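Local coordinates for Alpha/beta hydrolase fold protein (Chitinophaga pinensis, PDB 4PW0), which is probably a hydrolase of the alpha/beta hydrolase superfamily, whose substrate is not established, at residues A[51-64]-A[265-277]. Residues are numbered along the deposited sequence; the frame is centred on the assembly and turned at random. Where two conformers were deposited one is given.
Sequences NWDPLITNGLSKGR and FYQYPELFVSQTE
The hydroxyl of Tyr266 donates to the backbone carbonyl of Asn51, with OH 2.7 Å from O, and a water accepts a hydrogen bond from Asn51 ND2 and donates one to the same OH; Asn51 OD1 accepts from Thr48 N. A phenylalanine in place of Tyr266 would probably leave the Asn51 carbonyl without this donor and the water without this acceptor. Asp53 N-caps helix 54-61 through OD1, 3.0 Å from Leu55 N; CG anti to the backbone N (chi1 -175°) sets OD2, salt-bridged to Arg183, beside Tyr266 and 3.5 Å from Pro269 CB. At the far end water bridges Gly59 O, Arg64 NH2 and Glu277 OE2, while Arg64 NH1 pairs with Asp281.

Between these ends, branched Ile56 is a knob among Phe265, Pro269, Phe272 and Val273: CD1 lies over one face of Phe265, and CG2 meets the edge of Phe272. Glycine suits position 59, since a CB would clash with Val273 CG1. Leu60 packs CD2 on Thr276 CG2.

Two helices of the alpha/beta hydrolase fold pack here on the central sheet: the axes of 54-61 and 269-277, the latter the start of helix 269-282, come within 9.0 Å at 25°, nearly parallel, and Phe272 and Thr276 reach strands 127-133 and 226-231.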
ATOM      1  N   ASN A  51      24.441   4.700   3.744  1.00 16.66           N
ATOM      2  CA  ASN A  51      23.122   5.179   4.227  1.00 15.63           C
ATOM      3  C   ASN A  51      21.987   4.286   3.804  1.00 16.23           C
ATOM      4  O   ASN A  51      20.842   4.461   4.233  1.00 17.91           O
ATOM      5  CB  ASN A  51      22.900   6.600   3.760  1.00 15.81           C
ATOM      6  CG  ASN A  51      23.829   7.567   4.467  1.00 17.07           C
ATOM      7  OD1 ASN A  51      24.912   7.934   3.981  1.00 19.42           O
ATOM      8  ND2 ASN A  51      23.432   7.943   5.698  1.00 19.42           N
ATOM      9  N   TRP A  52      22.250   3.291   2.933  1.00 15.21           N
ATOM     10  CA  TRP A  52      21.257   2.284   2.630  1.00 16.10           C
ATOM     11  C   TRP A  52      21.013   1.377   3.833  1.00 16.96           C
ATOM     12  O   TRP A  52      21.973   0.949   4.489  1.00 18.94           O
ATOM     13  CB  TRP A  52      21.636   1.448   1.398  1.00 16.59           C
ATOM     14  CG  TRP A  52      21.570   2.206   0.118  1.00 15.90           C
ATOM     15  CD1 TRP A  52      22.642   2.675  -0.628  1.00 17.95           C
ATOM     16  CD2 TRP A  52      20.396   2.607  -0.577  1.00 15.71           C
ATOM     17  NE1 TRP A  52      22.189   3.376  -1.718  1.00 17.33           N
ATOM     18  CE2 TRP A  52      20.816   3.319  -1.731  1.00 16.51           C
ATOM     19  CE3 TRP A  52      19.021   2.438  -0.357  1.00 16.31           C
ATOM     20  CZ2 TRP A  52      19.908   3.911  -2.611  1.00 16.50           C
ATOM     21  CZ3 TRP A  52      18.130   2.994  -1.244  1.00 17.57           C
ATOM     22  CH2 TRP A  52      18.577   3.733  -2.360  1.00 16.60           C
ATOM     23  N   ASP A  53      19.755   1.037   4.073  1.00 15.92           N
ATOM     24  CA  ASP A  53      19.369   0.187   5.192  1.00 16.98           C
ATOM     25  C   ASP A  53      19.695  -1.250   4.805  1.00 16.65           C
ATOM     26  O   ASP A  53      19.152  -1.771   3.829  1.00 16.69           O
ATOM     27  CB  ASP A  53      17.872   0.352   5.397  1.00 16.95           C
ATOM     28  CG  ASP A  53      17.316  -0.375   6.588  1.00 19.59           C
ATOM     29  OD1 ASP A  53      17.995  -1.266   7.189  1.00 18.95           O
ATOM     30  OD2 ASP A  53      16.154  -0.012   6.941  1.00 20.69           O
ATOM     31  N   PRO A  54      20.601  -1.897   5.592  1.00 16.48           N
ATOM     32  CA  PRO A  54      20.895  -3.297   5.263  1.00 18.12           C
ATOM     33  C   PRO A  54      19.703  -4.239   5.280  1.00 18.42           C
ATOM     34  O   PRO A  54      19.659  -5.175   4.487  1.00 19.77           O
ATOM     35  CB  PRO A  54      21.896  -3.713   6.356  1.00 19.43           C
ATOM     36  CG  PRO A  54      21.729  -2.767   7.462  1.00 22.80           C
ATOM     37  CD  PRO A  54      21.264  -1.454   6.836  1.00 17.62           C
ATOM     38  N   LEU A  55      18.673  -3.965   6.090  1.00 17.88           N
ATOM     39  CA  LEU A  55      17.501  -4.823   6.001  1.00 18.96           C
ATOM     40  C   LEU A  55      16.833  -4.776   4.640  1.00 19.75           C
ATOM     41  O   LEU A  55      16.304  -5.761   4.141  1.00 20.46           O
ATOM     42  CB  LEU A  55      16.461  -4.481   7.069  1.00 22.15           C
ATOM     43  CG  LEU A  55      16.611  -5.113   8.408  1.00 24.95           C
ATOM     44  CD1 LEU A  55      15.513  -4.736   9.359  1.00 21.50           C
ATOM     45  CD2 LEU A  55      16.698  -6.629   8.304  1.00 29.48           C
ATOM     46  N   ILE A  56      16.859  -3.581   4.034  1.00 17.67           N
ATOM     47  CA  ILE A  56      16.227  -3.407   2.758  1.00 18.58           C
ATOM     48  C   ILE A  56      17.082  -3.951   1.630  1.00 17.75           C
ATOM     49  O   ILE A  56      16.597  -4.703   0.761  1.00 18.38           O
ATOM     50  CB  ILE A  56      15.882  -1.922   2.555  1.00 17.61           C
ATOM     51  CG1 ILE A  56      14.851  -1.507   3.627  1.00 17.71           C
ATOM     52  CG2 ILE A  56      15.332  -1.722   1.162  1.00 19.54           C
ATOM     53  CD1 ILE A  56      14.455  -0.039   3.579  1.00 19.57           C
ATOM     54  N   THR A  57      18.370  -3.612   1.657  1.00 17.01           N
ATOM     55  CA  THR A  57      19.208  -4.106   0.574  1.00 17.45           C
ATOM     56  C   THR A  57      19.452  -5.620   0.674  1.00 18.28           C
ATOM     57  O   THR A  57      19.424  -6.283  -0.366  1.00 19.54           O
ATOM     58  CB  THR A  57      20.545  -3.381   0.512  1.00 18.66           C
ATOM     59  OG1 THR A  57      21.255  -3.559   1.739  1.00 19.24           O
ATOM     60  CG2 THR A  57      20.377  -1.892   0.184  1.00 20.56           C
ATOM     61  N   ASN A  58      19.588  -6.149   1.888  1.00 17.92           N
ATOM     62  CA  ASN A  58      19.650  -7.601   2.028  1.00 19.76           C
ATOM     63  C   ASN A  58      18.332  -8.262   1.616  1.00 20.57           C
ATOM     64  O   ASN A  58      18.310  -9.292   0.915  1.00 23.35           O
ATOM     65  CB  ASN A  58      20.057  -8.021   3.438  1.00 20.96           C
ATOM     66  CG  ASN A  58      21.519  -7.736   3.738  1.00 19.28           C
ATOM     67  OD1 ASN A  58      22.333  -7.710   2.817  1.00 22.87           O
ATOM     68  ND2 ASN A  58      21.862  -7.503   4.982  1.00 22.04           N
ATOM     69  N   GLY A  59      17.213  -7.694   2.069  1.00 19.03           N
ATOM     70  CA  GLY A  59      15.946  -8.281   1.747  1.00 20.22           C
ATOM     71  C   GLY A  59      15.622  -8.339   0.258  1.00 20.28           C
ATOM     72  O   GLY A  59      15.136  -9.352  -0.275  1.00 22.69           O
ATOM     73  N   LEU A  60      15.890  -7.238  -0.452  1.00 19.09           N
ATOM     74  CA  LEU A  60      15.601  -7.205  -1.855  1.00 19.45           C
ATOM     75  C   LEU A  60      16.633  -7.981  -2.692  1.00 22.44           C
ATOM     76  O   LEU A  60      16.275  -8.475  -3.755  1.00 24.63           O
ATOM     77  CB  LEU A  60      15.473  -5.759  -2.356  1.00 19.05           C
ATOM     78  CG  LEU A  60      14.169  -5.095  -1.869  1.00 20.63           C
ATOM     79  CD1 LEU A  60      14.211  -3.619  -2.271  1.00 20.86           C
ATOM     80  CD2 LEU A  60      12.947  -5.801  -2.406  1.00 23.93           C
ATOM     81  N   SER A  61      17.859  -8.109  -2.207  1.00 20.44           N
ATOM     82  CA  SER A  61      18.888  -8.841  -2.955  1.00 22.92           C
ATOM     83  C   SER A  61      18.769 -10.357  -2.811  1.00 24.29           C
ATOM     84  O   SER A  61      19.494 -11.085  -3.495  1.00 26.28           O
ATOM     85  CB  SER A  61      20.294  -8.385  -2.580  1.00 21.45           C
ATOM     86  OG  SER A  61      20.641  -8.613  -1.258  1.00 25.45           O
ATOM     87  N   LYS A  62      17.851 -10.845  -1.974  1.00 24.23           N
ATOM     88  CA  LYS A  62      17.557 -12.272  -1.967  1.00 25.33           C
ATOM     89  C   LYS A  62      16.990 -12.770  -3.298  1.00 25.67           C
ATOM     90  O   LYS A  62      17.183 -13.932  -3.691  1.00 32.73           O
ATOM     91  CB  LYS A  62      16.595 -12.631  -0.830  1.00 29.28           C
ATOM     92  CG  LYS A  62      17.170 -12.419   0.542  1.00 33.76           C
ATOM     93  CD  LYS A  62      18.453 -13.228   0.740  1.00 40.03           C
ATOM     94  CE  LYS A  62      18.988 -13.122   2.154  1.00 48.28           C
ATOM     95  NZ  LYS A  62      19.582 -11.770   2.387  1.00 47.05           N
ATOM     96  N   GLY A  63      16.284 -11.907  -3.989  1.00 26.62           N
ATOM     97  CA  GLY A  63      15.578 -12.280  -5.173  1.00 26.86           C
ATOM     98  C   GLY A  63      16.024 -11.673  -6.479  1.00 25.45           C
ATOM     99  O   GLY A  63      15.405 -11.935  -7.502  1.00 26.96           O
ATOM    100  N   ARG A  64      17.064 -10.839  -6.434  1.00 26.61           N
ATOM    101  CA  ARG A  64      17.604 -10.184  -7.617  1.00 25.12           C
ATOM    102  C   ARG A  64      18.950  -9.593  -7.274  1.00 22.97           C
ATOM    103  O   ARG A  64      19.283  -9.361  -6.109  1.00 24.62           O
ATOM    104  CB  ARG A  64      16.668  -9.067  -8.128  1.00 24.57           C
ATOM    105  CG  ARG A  64      16.627  -7.837  -7.220  1.00 25.56           C
ATOM    106  CD  ARG A  64      15.225  -7.353  -6.936  1.00 25.62           C
ATOM    107  NE  ARG A  64      14.520  -8.219  -6.026  1.00 25.97           N
ATOM    108  CZ  ARG A  64      13.462  -8.985  -6.341  1.00 27.92           C
ATOM    109  NH1 ARG A  64      12.951  -8.946  -7.558  1.00 33.89           N
ATOM    110  NH2 ARG A  64      12.939  -9.778  -5.432  1.00 32.45           N
ATOM    111  N   PHE A 265      10.395   4.075   4.818  1.00 13.77           N
ATOM    112  CA  PHE A 265      10.887   2.710   4.634  1.00 13.96           C
ATOM    113  C   PHE A 265      11.956   2.308   5.662  1.00 13.49           C
ATOM    114  O   PHE A 265      12.119   1.129   5.926  1.00 15.83           O
ATOM    115  CB  PHE A 265      11.275   2.373   3.191  1.00 14.63           C
ATOM    116  CG  PHE A 265      12.530   2.965   2.617  1.00 13.90           C
ATOM    117  CD1 PHE A 265      13.243   4.003   3.158  1.00 15.50           C
ATOM    118  CD2 PHE A 265      12.998   2.415   1.413  1.00 15.35           C
ATOM    119  CE1 PHE A 265      14.407   4.506   2.563  1.00 16.75           C
ATOM    120  CE2 PHE A 265      14.143   2.929   0.825  1.00 15.49           C
ATOM    121  CZ  PHE A 265      14.854   3.941   1.394  1.00 15.42           C
ATOM    122  N   TYR A 266      12.635   3.281   6.280  1.00 14.73           N
ATOM    123  CA  TYR A 266      13.502   2.997   7.424  1.00 13.98           C
ATOM    124  C   TYR A 266      12.681   2.639   8.632  1.00 14.87           C
ATOM    125  O   TYR A 266      13.110   1.841   9.487  1.00 15.15           O
ATOM    126  CB  TYR A 266      14.313   4.204   7.779  1.00 14.68           C
ATOM    127  CG  TYR A 266      15.406   4.665   6.868  1.00 14.87           C
ATOM    128  CD1 TYR A 266      16.324   3.765   6.331  1.00 16.24           C
ATOM    129  CD2 TYR A 266      15.667   6.004   6.731  1.00 15.84           C
ATOM    130  CE1 TYR A 266      17.431   4.227   5.632  1.00 16.98           C
ATOM    131  CE2 TYR A 266      16.744   6.482   6.011  1.00 17.81           C
ATOM    132  CZ  TYR A 266      17.650   5.570   5.475  1.00 17.31           C
ATOM    133  OH  TYR A 266      18.751   6.072   4.793  1.00 19.37           O
ATOM    134  N   GLN A 267      11.492   3.239   8.750  1.00 14.41           N
ATOM    135  CA  GLN A 267      10.631   2.955   9.896  1.00 14.73           C
ATOM    136  C   GLN A 267      10.051   1.565   9.844  1.00 14.56           C
ATOM    137  O   GLN A 267       9.905   0.908  10.897  1.00 16.77           O
ATOM    138  CB  GLN A 267       9.545   4.013  10.020  1.00 15.12           C
ATOM    139  CG  GLN A 267       8.699   3.819  11.276  1.00 14.89           C
ATOM    140  CD  GLN A 267       7.994   5.103  11.700  1.00 14.61           C
ATOM    141  OE1 GLN A 267       8.487   6.200  11.495  1.00 15.04           O
ATOM    142  NE2 GLN A 267       6.831   4.950  12.287  1.00 15.55           N
ATOM    143  N   TYR A 268       9.697   1.085   8.635  1.00 15.31           N
ATOM    144  CA  TYR A 268       9.075  -0.208   8.447  1.00 15.46           C
ATOM    145  C   TYR A 268       9.789  -0.976   7.315  1.00 15.25           C
ATOM    146  O   TYR A 268       9.226  -1.238   6.259  1.00 15.96           O
ATOM    147  CB  TYR A 268       7.596  -0.063   8.095  1.00 16.42           C
ATOM    148  CG  TYR A 268       6.791   0.710   9.138  1.00 15.15           C
ATOM    149  CD1 TYR A 268       6.508   0.170  10.380  1.00 17.38           C
ATOM    150  CD2 TYR A 268       6.315   1.970   8.853  1.00 16.45           C
ATOM    151  CE1 TYR A 268       5.781   0.903  11.309  1.00 17.73           C
ATOM    152  CE2 TYR A 268       5.557   2.703   9.764  1.00 16.91           C
ATOM    153  CZ  TYR A 268       5.268   2.166  10.994  1.00 14.73           C
ATOM    154  OH  TYR A 268       4.528   2.865  11.944  1.00 16.80           O
ATOM    155  N   PRO A 269      11.049  -1.336   7.538  1.00 14.91           N
ATOM    156  CA  PRO A 269      11.828  -1.921   6.468  1.00 15.60           C
ATOM    157  C   PRO A 269      11.332  -3.292   6.026  1.00 15.31           C
ATOM    158  O   PRO A 269      11.426  -3.626   4.833  1.00 17.09           O
ATOM    159  CB  PRO A 269      13.245  -1.989   7.069  1.00 16.42           C
ATOM    160  CG  PRO A 269      13.014  -2.109   8.569  1.00 17.08           C
ATOM    161  CD  PRO A 269      11.838  -1.160   8.779  1.00 15.57           C
ATOM    162  N   GLU A 270      10.857  -4.119   6.950  1.00 15.33           N
ATOM    163  CA  GLU A 270      10.364  -5.426   6.556  0.60 16.37           C
ATOM    164  C   GLU A 270       9.028  -5.370   5.785  1.00 16.46           C
ATOM    165  O   GLU A 270       8.793  -6.127   4.829  1.00 17.18           O
ATOM    166  CB  GLU A 270      10.283  -6.349   7.761  0.60 19.96           C
ATOM    167  CG  GLU A 270      11.669  -6.667   8.289  0.60 24.80           C
ATOM    168  CD  GLU A 270      11.715  -7.841   9.224  0.60 34.82           C
ATOM    169  OE1 GLU A 270      10.802  -7.993  10.056  0.60 38.23           O
ATOM    170  OE2 GLU A 270      12.697  -8.597   9.115  0.60 34.74           O
ATOM    171  N   LEU A 271       8.184  -4.401   6.162  1.00 16.27           N
ATOM    172  CA  LEU A 271       6.961  -4.147   5.410  1.00 15.61           C
ATOM    173  C   LEU A 271       7.344  -3.714   3.968  1.00 14.95           C
ATOM    174  O   LEU A 271       6.788  -4.193   2.978  1.00 15.84           O
ATOM    175  CB  LEU A 271       6.161  -3.061   6.094  1.00 15.39           C
ATOM    176  CG  LEU A 271       4.914  -2.534   5.415  1.00 15.64           C
ATOM    177  CD1 LEU A 271       3.893  -3.618   5.159  1.00 18.18           C
ATOM    178  CD2 LEU A 271       4.307  -1.382   6.235  1.00 17.03           C
ATOM    179  N   PHE A 272       8.284  -2.776   3.899  1.00 14.38           N
ATOM    180  CA  PHE A 272       8.735  -2.295   2.581  1.00 14.81           C
ATOM    181  C   PHE A 272       9.266  -3.430   1.712  1.00 15.36           C
ATOM    182  O   PHE A 272       8.931  -3.524   0.538  1.00 15.40           O
ATOM    183  CB  PHE A 272       9.788  -1.202   2.751  1.00 14.90           C
ATOM    184  CG  PHE A 272      10.333  -0.709   1.448  1.00 14.20           C
ATOM    185  CD1 PHE A 272       9.605   0.161   0.674  1.00 14.93           C
ATOM    186  CD2 PHE A 272      11.555  -1.154   0.971  1.00 15.31           C
ATOM    187  CE1 PHE A 272      10.084   0.612  -0.537  1.00 15.68           C
ATOM    188  CE2 PHE A 272      12.027  -0.717  -0.259  1.00 15.42           C
ATOM    189  CZ  PHE A 272      11.306   0.165  -1.021  1.00 16.20           C
ATOM    190  N   VAL A 273      10.143  -4.259   2.290  1.00 15.52           N
ATOM    191  CA  VAL A 273      10.687  -5.391   1.515  1.00 16.36           C
ATOM    192  C   VAL A 273       9.578  -6.315   1.048  1.00 16.57           C
ATOM    193  O   VAL A 273       9.544  -6.734  -0.111  1.00 17.51           O
ATOM    194  CB  VAL A 273      11.741  -6.147   2.325  1.00 16.53           C
ATOM    195  CG1 VAL A 273      12.089  -7.460   1.648  1.00 18.88           C
ATOM    196  CG2 VAL A 273      12.975  -5.293   2.523  1.00 18.83           C
ATOM    197  N   SER A 274       8.638  -6.641   1.948  1.00 16.37           N
ATOM    198  CA  SER A 274       7.546  -7.538   1.574  1.00 16.62           C
ATOM    199  C   SER A 274       6.727  -7.009   0.400  1.00 17.43           C
ATOM    200  O   SER A 274       6.433  -7.710  -0.586  1.00 19.24           O
ATOM    201  CB  SER A 274       6.653  -7.786   2.753  1.00 17.62           C
ATOM    202  OG  SER A 274       5.563  -8.618   2.372  1.00 21.52           O
ATOM    203  N   GLN A 275       6.418  -5.727   0.491  1.00 15.10           N
ATOM    204  CA  GLN A 275       5.626  -5.105  -0.578  1.00 15.22           C
ATOM    205  C   GLN A 275       6.381  -4.999  -1.888  1.00 15.26           C
ATOM    206  O   GLN A 275       5.805  -5.281  -2.974  1.00 16.51           O
ATOM    207  CB  GLN A 275       5.147  -3.733  -0.131  1.00 15.17           C
ATOM    208  CG  GLN A 275       4.154  -3.795   0.980  1.00 18.96           C
ATOM    209  CD  GLN A 275       3.528  -2.453   1.255  1.00 20.98           C
ATOM    210  OE1 GLN A 275       4.112  -1.425   1.012  1.00 21.28           O
ATOM    211  NE2 GLN A 275       2.302  -2.505   1.837  1.00 25.36           N
ATOM    212  N   THR A 276       7.646  -4.571  -1.797  1.00 15.27           N
ATOM    213  CA  THR A 276       8.503  -4.336  -2.961  0.60 16.61           C
ATOM    214  C   THR A 276       8.882  -5.637  -3.675  1.00 16.32           C
ATOM    215  O   THR A 276       8.918  -5.696  -4.917  1.00 17.18           O
ATOM    216  CB  THR A 276       9.792  -3.558  -2.543  0.60 16.91           C
ATOM    217  OG1 THR A 276       9.407  -2.317  -1.975  0.60 21.42           O
ATOM    218  CG2 THR A 276      10.661  -3.265  -3.744  0.60 19.83           C
ATOM    219  N   GLU A 277       9.148  -6.683  -2.889  1.00 16.63           N
ATOM    220  CA  GLU A 277       9.475  -7.963  -3.478  1.00 18.38           C
ATOM    221  C   GLU A 277       8.308  -8.492  -4.307  1.00 18.10           C
ATOM    222  O   GLU A 277       8.513  -8.983  -5.438  1.00 19.47           O
ATOM    223  CB  GLU A 277       9.878  -8.927  -2.352  1.00 24.82           C
ATOM    224  CG  GLU A 277      10.119 -10.337  -2.733  1.00 31.45           C
ATOM    225  CD  GLU A 277      10.560 -11.042  -1.466  1.00 44.36           C
ATOM    226  OE1 GLU A 277       9.820 -10.958  -0.441  1.00 51.34           O
ATOM    227  OE2 GLU A 277      11.668 -11.595  -1.471  1.00 47.29           O
TER
HETATM  228  O   HOH W   1      20.535   8.061   6.021  1.00 19.18           O
HETATM  229  O   HOH W   2      13.838 -10.313  -2.604  1.00 31.47           O
HETATM  230  O   HOH W   3      13.460 -11.055   1.238  1.00 36.85           O